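BF1531-like N-terminal domain-containing protein (Bacteroides fragilis, PDB 3SLR) is of unknown function but joins an SGNH-hydrolase-like N-terminal domain to a magnesium-binding HAD-type phosphatase domain and may hydrolyse ester bonds. Local coordinates at residues G29-Q34 against T86-E91; C171-I176 against N183-S188; Y126-I131 against Y156-I161. All coordinates share one frame; numbering follows the deposited sequence.

Contact 1 (G29-Q34 against T86-E91)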
ATOM      1  N   GLY A  29       2.293  -0.471  20.771  1.00 14.77           N
ATOM      2  CA  GLY A  29       3.626  -0.510  20.188  1.00 14.58           C
ATOM      3  C   GLY A  29       4.727  -0.524  21.223  1.00 15.41           C
ATOM      4  O   GLY A  29       4.473  -0.254  22.401  1.00 17.09           O
ATOM      5  N   ASP A  30       5.947  -0.849  20.795  1.00 13.54           N
ATOM      6  CA  ASP A  30       7.096  -0.833  21.706  1.00 15.31           C
ATOM      7  C   ASP A  30       7.999   0.392  21.507  1.00 14.46           C
ATOM      8  O   ASP A  30       9.092   0.479  22.073  1.00 15.00           O
ATOM      9  CB  ASP A  30       7.892  -2.151  21.669  1.00 15.20           C
ATOM     10  CG  ASP A  30       8.453  -2.491  20.281  1.00 17.33           C
ATOM     11  OD1 ASP A  30       8.632  -1.599  19.428  1.00 14.60           O
ATOM     12  OD2 ASP A  30       8.752  -3.679  20.055  1.00 17.12           O
ATOM     13  N   THR A  31       7.526   1.339  20.706  1.00 15.52           N
ATOM     14  CA  THR A  31       8.137   2.670  20.645  1.00 15.18           C
ATOM     15  C   THR A  31       7.032   3.688  20.932  1.00 16.25           C
ATOM     16  O   THR A  31       5.890   3.303  21.149  1.00 17.40           O
ATOM     17  CB  THR A  31       8.823   2.951  19.292  1.00 17.95           C
ATOM     18  OG1 THR A  31       7.878   2.838  18.208  1.00 15.95           O
ATOM     19  CG2 THR A  31       9.979   1.972  19.078  1.00 14.97           C
ATOM     20  N   ALA A  32       7.356   4.976  20.949  1.00 14.77           N
ATOM     21  CA  ALA A  32       6.335   5.982  21.268  1.00 19.01           C
ATOM     22  C   ALA A  32       5.310   6.109  20.142  1.00 16.68           C
ATOM     23  O   ALA A  32       5.668   6.382  18.997  1.00 16.73           O
ATOM     24  CB  ALA A  32       6.975   7.322  21.569  1.00 18.86           C
ATOM     25  N   THR A  33       4.031   5.929  20.475  1.00 15.72           N
ATOM     26  CA  THR A  33       2.993   5.813  19.440  1.00 18.24           C
ATOM     27  C   THR A  33       2.046   7.010  19.314  1.00 20.64           C
ATOM     28  O   THR A  33       1.096   6.966  18.532  1.00 18.32           O
ATOM     29  CB  THR A  33       2.132   4.523  19.632  1.00 18.48           C
ATOM     30  OG1 THR A  33       1.651   4.449  20.982  1.00 20.34           O
ATOM     31  CG2 THR A  33       2.942   3.281  19.329  1.00 18.61           C
ATOM     32  N   GLN A  34       2.296   8.087  20.055  1.00 18.30           N
ATOM     33  CA  GLN A  34       1.317   9.181  20.096  1.00 23.07           C
ATOM     34  C   GLN A  34       1.089   9.868  18.749  1.00 20.36           C
ATOM     35  O   GLN A  34      -0.049  10.161  18.399  1.00 19.45           O
ATOM     36  CB  GLN A  34       1.652  10.212  21.179  1.00 19.31           C
ATOM     37  CG  GLN A  34       1.699   9.644  22.587  1.00 27.12           C
ATOM     38  CD  GLN A  34       3.072   9.097  22.966  1.00 30.81           C
ATOM     39  OE1 GLN A  34       3.975   8.999  22.129  1.00 20.71           O
ATOM     40  NE2 GLN A  34       3.238   8.758  24.246  1.00 39.32           N
ATOM     41  N   THR A  86      11.605  -3.196  14.492  1.00 11.29           N
ATOM     42  CA  THR A  86      12.868  -3.904  14.315  1.00 10.20           C
ATOM     43  C   THR A  86      13.895  -3.395  15.315  1.00 13.15           C
ATOM     44  O   THR A  86      14.685  -4.163  15.863  1.00 12.54           O
ATOM     45  CB  THR A  86      13.423  -3.713  12.900  1.00 12.50           C
ATOM     46  OG1 THR A  86      12.442  -4.145  11.957  1.00 14.33           O
ATOM     47  CG2 THR A  86      14.717  -4.517  12.704  1.00 13.00           C
ATOM     48  N   HIS A  87      13.883  -2.087  15.547  1.00 13.37           N
ATOM     49  CA  HIS A  87      14.851  -1.457  16.431  1.00 13.85           C
ATOM     50  C   HIS A  87      14.861  -2.056  17.837  1.00 13.50           C
ATOM     51  O   HIS A  87      15.926  -2.300  18.415  1.00 13.86           O
ATOM     52  CB  HIS A  87      14.593   0.057  16.497  1.00 13.70           C
ATOM     53  CG  HIS A  87      15.767   0.840  16.993  1.00 16.27           C
ATOM     54  ND1 HIS A  87      16.646   1.480  16.143  1.00 15.56           N
ATOM     55  CD2 HIS A  87      16.240   1.043  18.248  1.00 15.59           C
ATOM     56  CE1 HIS A  87      17.596   2.062  16.854  1.00 18.43           C
ATOM     57  NE2 HIS A  87      17.369   1.820  18.134  1.00 17.42           N
ATOM     58  N   LYS A  88      13.678  -2.276  18.392  1.00 12.65           N
ATOM     59  CA  LYS A  88      13.567  -2.805  19.748  1.00 13.49           C
ATOM     60  C   LYS A  88      13.870  -4.304  19.783  1.00 14.01           C
ATOM     61  O   LYS A  88      14.420  -4.807  20.772  1.00 13.82           O
ATOM     62  CB  LYS A  88      12.187  -2.495  20.350  1.00 14.33           C
ATOM     63  CG  LYS A  88      11.949  -0.994  20.575  1.00 13.97           C
ATOM     64  CD  LYS A  88      12.897  -0.424  21.647  1.00 18.03           C
ATOM     65  CE  LYS A  88      12.778   1.104  21.733  1.00 17.37           C
ATOM     66  NZ  LYS A  88      13.590   1.664  22.870  1.00 20.27           N
ATOM     67  N   LEU A  89      13.543  -5.005  18.701  1.00 13.53           N
ATOM     68  CA  LEU A  89      13.855  -6.429  18.597  1.00 11.80           C
ATOM     69  C   LEU A  89      15.373  -6.614  18.495  1.00 13.94           C
ATOM     70  O   LEU A  89      15.928  -7.567  19.038  1.00 14.52           O
ATOM     71  CB  LEU A  89      13.154  -7.061  17.383  1.00 14.56           C
ATOM     72  CG  LEU A  89      13.308  -8.586  17.226  1.00 15.44           C
ATOM     73  CD1 LEU A  89      12.572  -9.324  18.342  1.00 16.98           C
ATOM     74  CD2 LEU A  89      12.813  -9.050  15.866  1.00 17.19           C
ATOM     75  N   LEU A  90      16.030  -5.694  17.789  1.00 12.54           N
ATOM     76  CA  LEU A  90      17.488  -5.679  17.672  1.00 13.78           C
ATOM     77  C   LEU A  90      18.115  -5.566  19.057  1.00 15.89           C
ATOM     78  O   LEU A  90      19.068  -6.280  19.380  1.00 13.42           O
ATOM     79  CB  LEU A  90      17.929  -4.493  16.806  1.00 15.11           C
ATOM     80  CG  LEU A  90      19.401  -4.408  16.409  1.00 16.37           C
ATOM     81  CD1 LEU A  90      19.725  -5.508  15.437  1.00 18.63           C
ATOM     82  CD2 LEU A  90      19.691  -3.038  15.775  1.00 16.99           C
ATOM     83  N   GLU A  91      17.576  -4.676  19.892  1.00 12.34           N
ATOM     84  CA  GLU A  91      18.072  -4.564  21.257  1.00 13.99           C
ATOM     85  C   GLU A  91      17.840  -5.852  22.045  1.00 13.80           C
ATOM     86  O   GLU A  91      18.737  -6.335  22.743  1.00 15.46           O
ATOM     87  CB  GLU A  91      17.451  -3.373  21.984  1.00 12.58           C
ATOM     88  CG  GLU A  91      17.855  -3.358  23.454  1.00 15.88           C
ATOM     89  CD  GLU A  91      17.553  -2.051  24.156  1.00 19.32           C
ATOM     90  OE1 GLU A  91      16.456  -1.507  23.956  1.00 19.30           O
ATOM     91  OE2 GLU A  91      18.416  -1.580  24.920  1.00 21.48           O
TER
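Asp30, in the loop that leaves strand 22-29, faces Lys88 in the first turn of helix 86-94, and their CA atoms lie 7.0 Å apart, the nearest backbone approach of the two segments. The carboxylate of Asp30 and the aliphatic chain of Lys88 run past each other in opposite senses. Asp30 OD2 sits 3.6 Å from Lys88 CB, while Asp30 OD1 lies 3.6 Å from Lys88 CG, so both carboxylate oxygens rest on the lysine's methylenes and not on its ammonium group. With CG between the backbone N and the carbonyl carbon (chi1 59°), the Asp30 carboxylate turns to the helix start, where Ser85 OG bonds to both Asp30 OD1 and Lys88 N. The backbone joins from the same flank, Asp30 O lying 3.5 Å from Lys88 CG. The two segments follow the first and third strands along the chain, which are neighbours in the five-stranded parallel sheet, and after the first strand Gly29-Asp30-Thr31 probably corresponds to the Gly-Asp-Ser of SGNH hydrolases, with threonine in place of serine; no catalytic role is established for it. The Thr31 side chain runs across the lysine at a slant, its CG2 3.9 Å from Lys88 CG; the same side chain touches Ile197. The lysine is bent once, at chi2 (-66°), and extended beyond, which leads its end away from the carboxylate: Lys88 NZ stays 6.9 Å from Asp30 OD1. That ammonium group forms a salt bridge with Glu195 and a hydrogen bond with Tyr191 OH, while the backbone of Ala32 bonds to that of Glu195.

Contact 2 (C171-I176 against N183-S188)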
ATOM      1  N   CYS A 171       0.767  -5.414   7.639  1.00 11.93           N
ATOM      2  CA  CYS A 171       1.037  -4.194   6.887  1.00 12.01           C
ATOM      3  C   CYS A 171       2.528  -4.235   6.528  1.00 13.84           C
ATOM      4  O   CYS A 171       3.379  -4.340   7.414  1.00 13.82           O
ATOM      5  CB  CYS A 171       0.709  -2.965   7.707  1.00 11.84           C
ATOM      6  SG  CYS A 171       0.981  -1.397   6.836  1.00 16.48           S
ATOM      7  N   ASN A 172       2.828  -4.162   5.233  1.00 13.07           N
ATOM      8  CA  ASN A 172       4.171  -4.477   4.726  1.00 12.61           C
ATOM      9  C   ASN A 172       5.167  -3.331   4.903  1.00 13.12           C
ATOM     10  O   ASN A 172       5.706  -2.800   3.927  1.00 13.57           O
ATOM     11  CB  ASN A 172       4.081  -4.895   3.254  1.00 10.51           C
ATOM     12  CG  ASN A 172       5.363  -5.543   2.744  1.00 13.96           C
ATOM     13  OD1 ASN A 172       6.275  -5.844   3.512  1.00 14.16           O
ATOM     14  ND2 ASN A 172       5.427  -5.770   1.441  1.00 15.10           N
ATOM     15  N   LEU A 173       5.413  -2.968   6.156  1.00 14.69           N
ATOM     16  CA  LEU A 173       6.390  -1.934   6.496  1.00 10.91           C
ATOM     17  C   LEU A 173       7.752  -2.236   5.873  1.00 14.43           C
ATOM     18  O   LEU A 173       8.466  -1.324   5.441  1.00 11.57           O
ATOM     19  CB  LEU A 173       6.494  -1.807   8.025  1.00 11.06           C
ATOM     20  CG  LEU A 173       7.461  -0.760   8.570  1.00 15.39           C
ATOM     21  CD1 LEU A 173       7.147   0.608   7.993  1.00 15.39           C
ATOM     22  CD2 LEU A 173       7.390  -0.742  10.100  1.00 13.45           C
ATOM     23  N   ALA A 174       8.099  -3.516   5.792  1.00 11.66           N
ATOM     24  CA  ALA A 174       9.382  -3.921   5.217  1.00 14.59           C
ATOM     25  C   ALA A 174       9.493  -3.515   3.746  1.00 16.05           C
ATOM     26  O   ALA A 174      10.498  -2.933   3.329  1.00 14.73           O
ATOM     27  CB  ALA A 174       9.602  -5.432   5.378  1.00 13.05           C
ATOM     28  N   GLY A 175       8.454  -3.806   2.966  1.00 12.92           N
ATOM     29  CA  GLY A 175       8.459  -3.472   1.549  1.00 12.59           C
ATOM     30  C   GLY A 175       8.396  -1.967   1.332  1.00 14.56           C
ATOM     31  O   GLY A 175       9.014  -1.432   0.410  1.00 12.42           O
ATOM     32  N   ILE A 176       7.610  -1.289   2.165  1.00 14.63           N
ATOM     33  CA  ILE A 176       7.529   0.164   2.122  1.00 14.32           C
ATOM     34  C   ILE A 176       8.923   0.758   2.359  1.00 12.89           C
ATOM     35  O   ILE A 176       9.399   1.604   1.595  1.00 13.42           O
ATOM     36  CB  ILE A 176       6.543   0.683   3.209  1.00 13.29           C
ATOM     37  CG1 ILE A 176       5.130   0.182   2.914  1.00 15.07           C
ATOM     38  CG2 ILE A 176       6.579   2.211   3.306  1.00 14.35           C
ATOM     39  CD1 ILE A 176       4.181   0.303   4.100  1.00 13.87           C
ATOM     40  N   ASN A 183      17.261   5.363   5.969  1.00 16.24           N
ATOM     41  CA  ASN A 183      17.793   6.732   6.030  1.00 16.91           C
ATOM     42  C   ASN A 183      16.691   7.798   6.016  1.00 16.69           C
ATOM     43  O   ASN A 183      16.850   8.876   6.582  1.00 20.74           O
ATOM     44  CB  ASN A 183      18.808   6.982   4.902  1.00 17.76           C
ATOM     45  CG  ASN A 183      20.148   6.313   5.157  1.00 19.84           C
ATOM     46  OD1 ASN A 183      20.421   5.846   6.256  1.00 19.40           O
ATOM     47  ND2 ASN A 183      20.996   6.272   4.136  1.00 18.27           N
ATOM     48  N   PHE A 184      15.562   7.476   5.389  1.00 16.62           N
ATOM     49  CA  PHE A 184      14.423   8.383   5.299  1.00 15.50           C
ATOM     50  C   PHE A 184      13.350   8.060   6.353  1.00 19.30           C
ATOM     51  O   PHE A 184      12.711   8.959   6.903  1.00 18.26           O
ATOM     52  CB  PHE A 184      13.822   8.305   3.888  1.00 15.42           C
ATOM     53  CG  PHE A 184      12.473   8.972   3.755  1.00 20.33           C
ATOM     54  CD1 PHE A 184      12.374  10.290   3.335  1.00 22.97           C
ATOM     55  CD2 PHE A 184      11.312   8.279   4.049  1.00 17.75           C
ATOM     56  CE1 PHE A 184      11.143  10.904   3.209  1.00 23.55           C
ATOM     57  CE2 PHE A 184      10.074   8.889   3.932  1.00 22.46           C
ATOM     58  CZ  PHE A 184       9.990  10.201   3.507  1.00 24.87           C
HETATM   59  N   MSE A 185      13.161   6.771   6.635  1.00 17.44           N
HETATM   60  CA  MSE A 185      12.070   6.331   7.497  1.00 14.73           C
HETATM   61  C   MSE A 185      12.344   6.566   8.980  1.00 16.04           C
HETATM   62  O   MSE A 185      11.419   6.672   9.780  1.00 15.27           O
HETATM   63  CB  MSE A 185      11.799   4.835   7.284  1.00 15.77           C
HETATM   64  CG  MSE A 185      11.435   4.441   5.862  1.00 14.40           C
HETATM   65 SE   MSE A 185       9.671   5.002   5.298  1.00 28.41          SE
HETATM   66  CE  MSE A 185       8.563   4.037   6.596  1.00 16.84           C
ATOM     67  N   PHE A 186      13.620   6.625   9.330  1.00 15.89           N
ATOM     68  CA  PHE A 186      14.072   6.702  10.720  1.00 17.12           C
ATOM     69  C   PHE A 186      14.838   8.005  10.942  1.00 19.30           C
ATOM     70  O   PHE A 186      15.681   8.386  10.132  1.00 19.09           O
ATOM     71  CB  PHE A 186      14.951   5.474  11.027  1.00 13.02           C
ATOM     72  CG  PHE A 186      15.661   5.526  12.354  1.00 14.61           C
ATOM     73  CD1 PHE A 186      14.949   5.479  13.547  1.00 15.53           C
ATOM     74  CD2 PHE A 186      17.044   5.582  12.406  1.00 18.11           C
ATOM     75  CE1 PHE A 186      15.602   5.513  14.770  1.00 17.84           C
ATOM     76  CE2 PHE A 186      17.704   5.607  13.622  1.00 17.13           C
ATOM     77  CZ  PHE A 186      16.986   5.584  14.804  1.00 17.71           C
ATOM     78  N   ASP A 187      14.535   8.687  12.043  1.00 18.96           N
ATOM     79  CA  ASP A 187      15.180   9.952  12.375  1.00 17.86           C
ATOM     80  C   ASP A 187      15.864   9.753  13.725  1.00 20.42           C
ATOM     81  O   ASP A 187      15.225   9.797  14.779  1.00 18.94           O
ATOM     82  CB  ASP A 187      14.112  11.056  12.437  1.00 21.57           C
ATOM     83  CG  ASP A 187      14.695  12.454  12.629  1.00 28.12           C
ATOM     84  OD1 ASP A 187      15.792  12.587  13.212  1.00 28.35           O
ATOM     85  OD2 ASP A 187      14.022  13.430  12.220  1.00 27.30           O
ATOM     86  N   SER A 188      17.165   9.490  13.695  1.00 20.83           N
ATOM     87  CA  SER A 188      17.887   9.168  14.913  1.00 19.71           C
ATOM     88  C   SER A 188      17.729  10.223  16.006  1.00 18.29           C
ATOM     89  O   SER A 188      17.494   9.899  17.165  1.00 17.97           O
ATOM     90  CB  SER A 188      19.371   8.962  14.617  1.00 18.87           C
ATOM     91  OG  SER A 188      20.048   8.675  15.819  1.00 27.47           O
TER
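Met185, the last residue of the short helix 182-185, reaches back to the opening turn of helix 173-180, so the contact closes a compact pair of consecutive helices. The selenomethionine methyl does the touching: Met185 CE lies 4.0 Å from Leu173 CD1 and 4.3 Å from Ile176 CG2, residues one helical turn apart. Bends at chi2 (-72°) and chi3 (-61°) curl the chain, so that CE is the atom turned to Leu173 and Ile176, while Met185 SE stays beside the Phe184 ring, at its edge and in its plane. Leu173 and Met185 pass alongside each other in opposite directions. Beyond the contact, Leu173 and Ile176 also pack on helix 203-217, through Ile206 and Ile205. The first turn that presents them is fixed by its N-cap: Gly175 N donates to Asn172 OD1 at 3.0 Å, from well above the carbonyl plane of the amide. A helix leaving the C-terminal end of a parallel strand, here edge strand 168-171, is the arrangement of alpha/beta folds such as that of the SGNH hydrolases, to whose clan this domain is assigned.

Contact 3 (Y126-I131 against Y156-I161)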
ATOM      1  N   TYR A 126       2.508  -4.770  11.742  1.00 13.80           N
ATOM      2  CA  TYR A 126       3.624  -4.295  10.918  1.00 14.78           C
ATOM      3  C   TYR A 126       4.745  -5.320  10.917  1.00 13.10           C
ATOM      4  O   TYR A 126       5.197  -5.728  11.977  1.00 13.69           O
ATOM      5  CB  TYR A 126       4.174  -2.952  11.432  1.00 12.79           C
ATOM      6  CG  TYR A 126       3.151  -1.840  11.443  1.00 14.32           C
ATOM      7  CD1 TYR A 126       2.651  -1.345  12.638  1.00 14.01           C
ATOM      8  CD2 TYR A 126       2.667  -1.296  10.249  1.00 16.71           C
ATOM      9  CE1 TYR A 126       1.705  -0.329  12.651  1.00 15.82           C
ATOM     10  CE2 TYR A 126       1.713  -0.284  10.260  1.00 14.92           C
ATOM     11  CZ  TYR A 126       1.239   0.196  11.462  1.00 15.46           C
ATOM     12  OH  TYR A 126       0.283   1.204  11.480  1.00 16.19           O
ATOM     13  N   ASN A 127       5.187  -5.748   9.737  1.00 12.84           N
ATOM     14  CA  ASN A 127       6.352  -6.615   9.673  1.00 13.01           C
ATOM     15  C   ASN A 127       7.630  -5.798   9.820  1.00 13.49           C
ATOM     16  O   ASN A 127       7.576  -4.602  10.141  1.00 13.21           O
ATOM     17  CB  ASN A 127       6.357  -7.515   8.418  1.00 12.53           C
ATOM     18  CG  ASN A 127       6.437  -6.733   7.119  1.00 16.81           C
ATOM     19  OD1 ASN A 127       6.495  -5.492   7.117  1.00 13.76           O
ATOM     20  ND2 ASN A 127       6.446  -7.462   5.991  1.00 15.63           N
ATOM     21  N   TYR A 128       8.773  -6.432   9.588  1.00 13.79           N
ATOM     22  CA  TYR A 128      10.052  -5.908  10.082  1.00 15.28           C
ATOM     23  C   TYR A 128      11.047  -5.517   8.984  1.00 11.88           C
ATOM     24  O   TYR A 128      11.646  -6.382   8.344  1.00 14.00           O
ATOM     25  CB  TYR A 128      10.716  -6.954  10.990  1.00 15.07           C
ATOM     26  CG  TYR A 128       9.921  -7.335  12.228  1.00 12.44           C
ATOM     27  CD1 TYR A 128       8.996  -8.371  12.198  1.00 12.95           C
ATOM     28  CD2 TYR A 128      10.127  -6.672  13.434  1.00 12.67           C
ATOM     29  CE1 TYR A 128       8.265  -8.718  13.347  1.00 14.73           C
ATOM     30  CE2 TYR A 128       9.437  -7.023  14.577  1.00 15.10           C
ATOM     31  CZ  TYR A 128       8.505  -8.041  14.528  1.00 15.42           C
ATOM     32  OH  TYR A 128       7.814  -8.363  15.676  1.00 15.40           O
ATOM     33  N   PRO A 129      11.256  -4.205   8.773  1.00 12.36           N
ATOM     34  CA  PRO A 129      12.331  -3.833   7.841  1.00 12.28           C
ATOM     35  C   PRO A 129      13.682  -4.263   8.403  1.00 12.27           C
ATOM     36  O   PRO A 129      13.930  -4.132   9.609  1.00 13.96           O
ATOM     37  CB  PRO A 129      12.271  -2.300   7.800  1.00 13.94           C
ATOM     38  CG  PRO A 129      10.954  -1.920   8.459  1.00 17.22           C
ATOM     39  CD  PRO A 129      10.602  -3.042   9.392  1.00 15.37           C
ATOM     40  N   GLU A 130      14.566  -4.759   7.550  1.00 11.75           N
ATOM     41  CA  GLU A 130      15.841  -5.244   8.063  1.00 12.65           C
ATOM     42  C   GLU A 130      16.739  -4.096   8.526  1.00 15.69           C
ATOM     43  O   GLU A 130      16.925  -3.118   7.808  1.00 15.64           O
ATOM     44  CB  GLU A 130      16.564  -6.100   7.022  1.00 13.39           C
ATOM     45  CG  GLU A 130      17.944  -6.610   7.515  1.00 16.07           C
ATOM     46  CD  GLU A 130      18.653  -7.480   6.495  1.00 18.07           C
ATOM     47  OE1 GLU A 130      17.993  -7.923   5.532  1.00 19.45           O
ATOM     48  OE2 GLU A 130      19.878  -7.714   6.661  1.00 19.17           O
ATOM     49  N   ILE A 131      17.270  -4.206   9.740  1.00 15.68           N
ATOM     50  CA  ILE A 131      18.416  -3.392  10.117  1.00 13.64           C
ATOM     51  C   ILE A 131      19.622  -4.320  10.063  1.00 13.60           C
ATOM     52  O   ILE A 131      19.722  -5.258  10.846  1.00 15.81           O
ATOM     53  CB  ILE A 131      18.273  -2.776  11.526  1.00 14.39           C
ATOM     54  CG1 ILE A 131      17.039  -1.867  11.598  1.00 14.94           C
ATOM     55  CG2 ILE A 131      19.556  -2.005  11.908  1.00 15.63           C
ATOM     56  CD1 ILE A 131      16.671  -1.464  13.019  1.00 16.89           C
ATOM     57  N   TYR A 156       9.379 -14.214   6.940  1.00 14.78           N
ATOM     58  CA  TYR A 156       8.842 -15.305   6.132  1.00 16.69           C
ATOM     59  C   TYR A 156       7.708 -16.018   6.863  1.00 17.71           C
ATOM     60  O   TYR A 156       6.619 -16.189   6.318  1.00 14.75           O
ATOM     61  CB  TYR A 156       9.947 -16.295   5.743  1.00 15.13           C
ATOM     62  CG  TYR A 156       9.431 -17.554   5.065  1.00 18.59           C
ATOM     63  CD1 TYR A 156       8.789 -17.496   3.832  1.00 21.81           C
ATOM     64  CD2 TYR A 156       9.591 -18.798   5.668  1.00 22.78           C
ATOM     65  CE1 TYR A 156       8.311 -18.649   3.217  1.00 21.50           C
ATOM     66  CE2 TYR A 156       9.121 -19.949   5.068  1.00 27.33           C
ATOM     67  CZ  TYR A 156       8.483 -19.870   3.846  1.00 27.35           C
ATOM     68  OH  TYR A 156       8.024 -21.024   3.269  1.00 32.50           O
ATOM     69  N   GLU A 157       7.955 -16.415   8.105  1.00 18.07           N
ATOM     70  CA  GLU A 157       6.933 -17.130   8.870  1.00 16.95           C
ATOM     71  C   GLU A 157       5.721 -16.260   9.202  1.00 16.10           C
ATOM     72  O   GLU A 157       4.609 -16.763   9.308  1.00 15.56           O
ATOM     73  CB  GLU A 157       7.527 -17.731  10.149  1.00 14.77           C
ATOM     74  CG  GLU A 157       8.569 -18.814   9.888  1.00 21.03           C
ATOM     75  CD  GLU A 157       8.031 -20.006   9.099  1.00 27.22           C
ATOM     76  OE1 GLU A 157       6.795 -20.129   8.926  1.00 26.90           O
ATOM     77  OE2 GLU A 157       8.857 -20.827   8.648  1.00 28.24           O
ATOM     78  N   LEU A 158       5.929 -14.954   9.365  1.00 14.44           N
ATOM     79  CA  LEU A 158       4.808 -14.044   9.558  1.00 16.44           C
ATOM     80  C   LEU A 158       3.860 -14.116   8.379  1.00 16.37           C
ATOM     81  O   LEU A 158       2.643 -14.060   8.544  1.00 16.07           O
ATOM     82  CB  LEU A 158       5.287 -12.601   9.732  1.00 16.73           C
ATOM     83  CG  LEU A 158       5.722 -12.162  11.122  1.00 22.34           C
ATOM     84  CD1 LEU A 158       6.317 -10.760  11.023  1.00 21.79           C
ATOM     85  CD2 LEU A 158       4.533 -12.197  12.088  1.00 16.66           C
HETATM   86  N   MSE A 159       4.406 -14.233   7.176  1.00 13.62           N
HETATM   87  CA  MSE A 159       3.526 -14.339   6.016  1.00 14.28           C
HETATM   88  C   MSE A 159       2.716 -15.636   6.049  1.00 15.47           C
HETATM   89  O   MSE A 159       1.527 -15.654   5.699  1.00 17.33           O
HETATM   90  CB  MSE A 159       4.326 -14.199   4.725  1.00 14.08           C
HETATM   91  CG  MSE A 159       4.970 -12.837   4.622  1.00 13.22           C
HETATM   92 SE   MSE A 159       5.653 -12.483   2.816  1.00 31.00          SE
HETATM   93  CE  MSE A 159       6.540 -10.764   3.199  1.00 19.55           C
ATOM     94  N   ASN A 160       3.354 -16.718   6.483  1.00 15.61           N
ATOM     95  CA  ASN A 160       2.654 -17.982   6.655  1.00 17.13           C
ATOM     96  C   ASN A 160       1.565 -17.888   7.724  1.00 18.21           C
ATOM     97  O   ASN A 160       0.484 -18.451   7.561  1.00 19.04           O
ATOM     98  CB  ASN A 160       3.636 -19.122   6.938  1.00 18.25           C
ATOM     99  CG  ASN A 160       4.559 -19.396   5.757  1.00 21.64           C
ATOM    100  OD1 ASN A 160       4.194 -19.151   4.606  1.00 24.94           O
ATOM    101  ND2 ASN A 160       5.763 -19.898   6.038  1.00 22.24           N
ATOM    102  N   ILE A 161       1.827 -17.152   8.803  1.00 17.53           N
ATOM    103  CA  ILE A 161       0.778 -16.914   9.793  1.00 17.82           C
ATOM    104  C   ILE A 161      -0.417 -16.191   9.164  1.00 18.11           C
ATOM    105  O   ILE A 161      -1.569 -16.550   9.418  1.00 18.76           O
ATOM    106  CB  ILE A 161       1.296 -16.144  11.025  1.00 15.25           C
ATOM    107  CG1 ILE A 161       2.251 -17.023  11.834  1.00 15.99           C
ATOM    108  CG2 ILE A 161       0.133 -15.687  11.919  1.00 16.49           C
ATOM    109  CD1 ILE A 161       2.914 -16.279  12.971  1.00 19.41           C
TER
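Tyr128 and Asn127 lie just past strand 122-126, at the start of the connection that passes through helix 147-164 to strand 168-171, a beta-alpha-beta unit of the parallel sheet; Leu158 of that helix folds back against them. One methyl carries most of the contact. Leu158 CD1 meets the Tyr128 ring at its edge, in the ring plane, 3.7 Å from Tyr128 CE1 and 3.8 Å from Tyr128 CD1, and the two side chains cross at about a right angle. The same methyl lies 4.2 Å from Asn127 CB. Its position follows from chi2 of Leu158 (173°), which extends CD1 outward from the helix. Met159 contributes from the more open side, where Met159 CE lies 4.3 Å from Asn127 ND2; here a methyl only brushes an amide whose bonds go elsewhere. Asn127 OD1 accepts from Ala174 N and Asn127 ND2 donates to Asn172 OD1, so both ends of the buried amide are satisfied at the start of helix 173-180. The far end of Tyr128 is held too, its hydroxyl bonded with Tyr125 OH and Arg108 NH1, which restrains the ring whose CD1-CE1 edge Leu158 touches. Tyr128 O accepts from Asn155 ND2, a second link to helix 147-164. Around the contact, helix 86-94 covers Tyr128 through Thr86 and Leu89, helix 104-118 meets Ile161 through Leu109 and Val112, and Ile170 of strand 168-171 lies against both Asn127 and Met159.

In the fold
All three contacts lie in the FkbH N-terminal domain, around the five-stranded parallel sheet, with centres 13 to 15 Å apart. Each contact touches the other two. Thr86 OG1 is hydrogen-bonded to Pro129 O at 2.8 Å, joining contact 1 to contact 3, and Cys171 CB lies 3.6 Å from Tyr126 CD2, joining contact 2 to contact 3. Contacts 1 and 2 meet directly by ring packing, His87 CE1 lying 4.1 Å from Phe186 CZ. None of them reaches the magnesium site, which Asp228, Asp230 and Asp336 form in the separate HAD-type domain, on its own four-stranded parallel sheet.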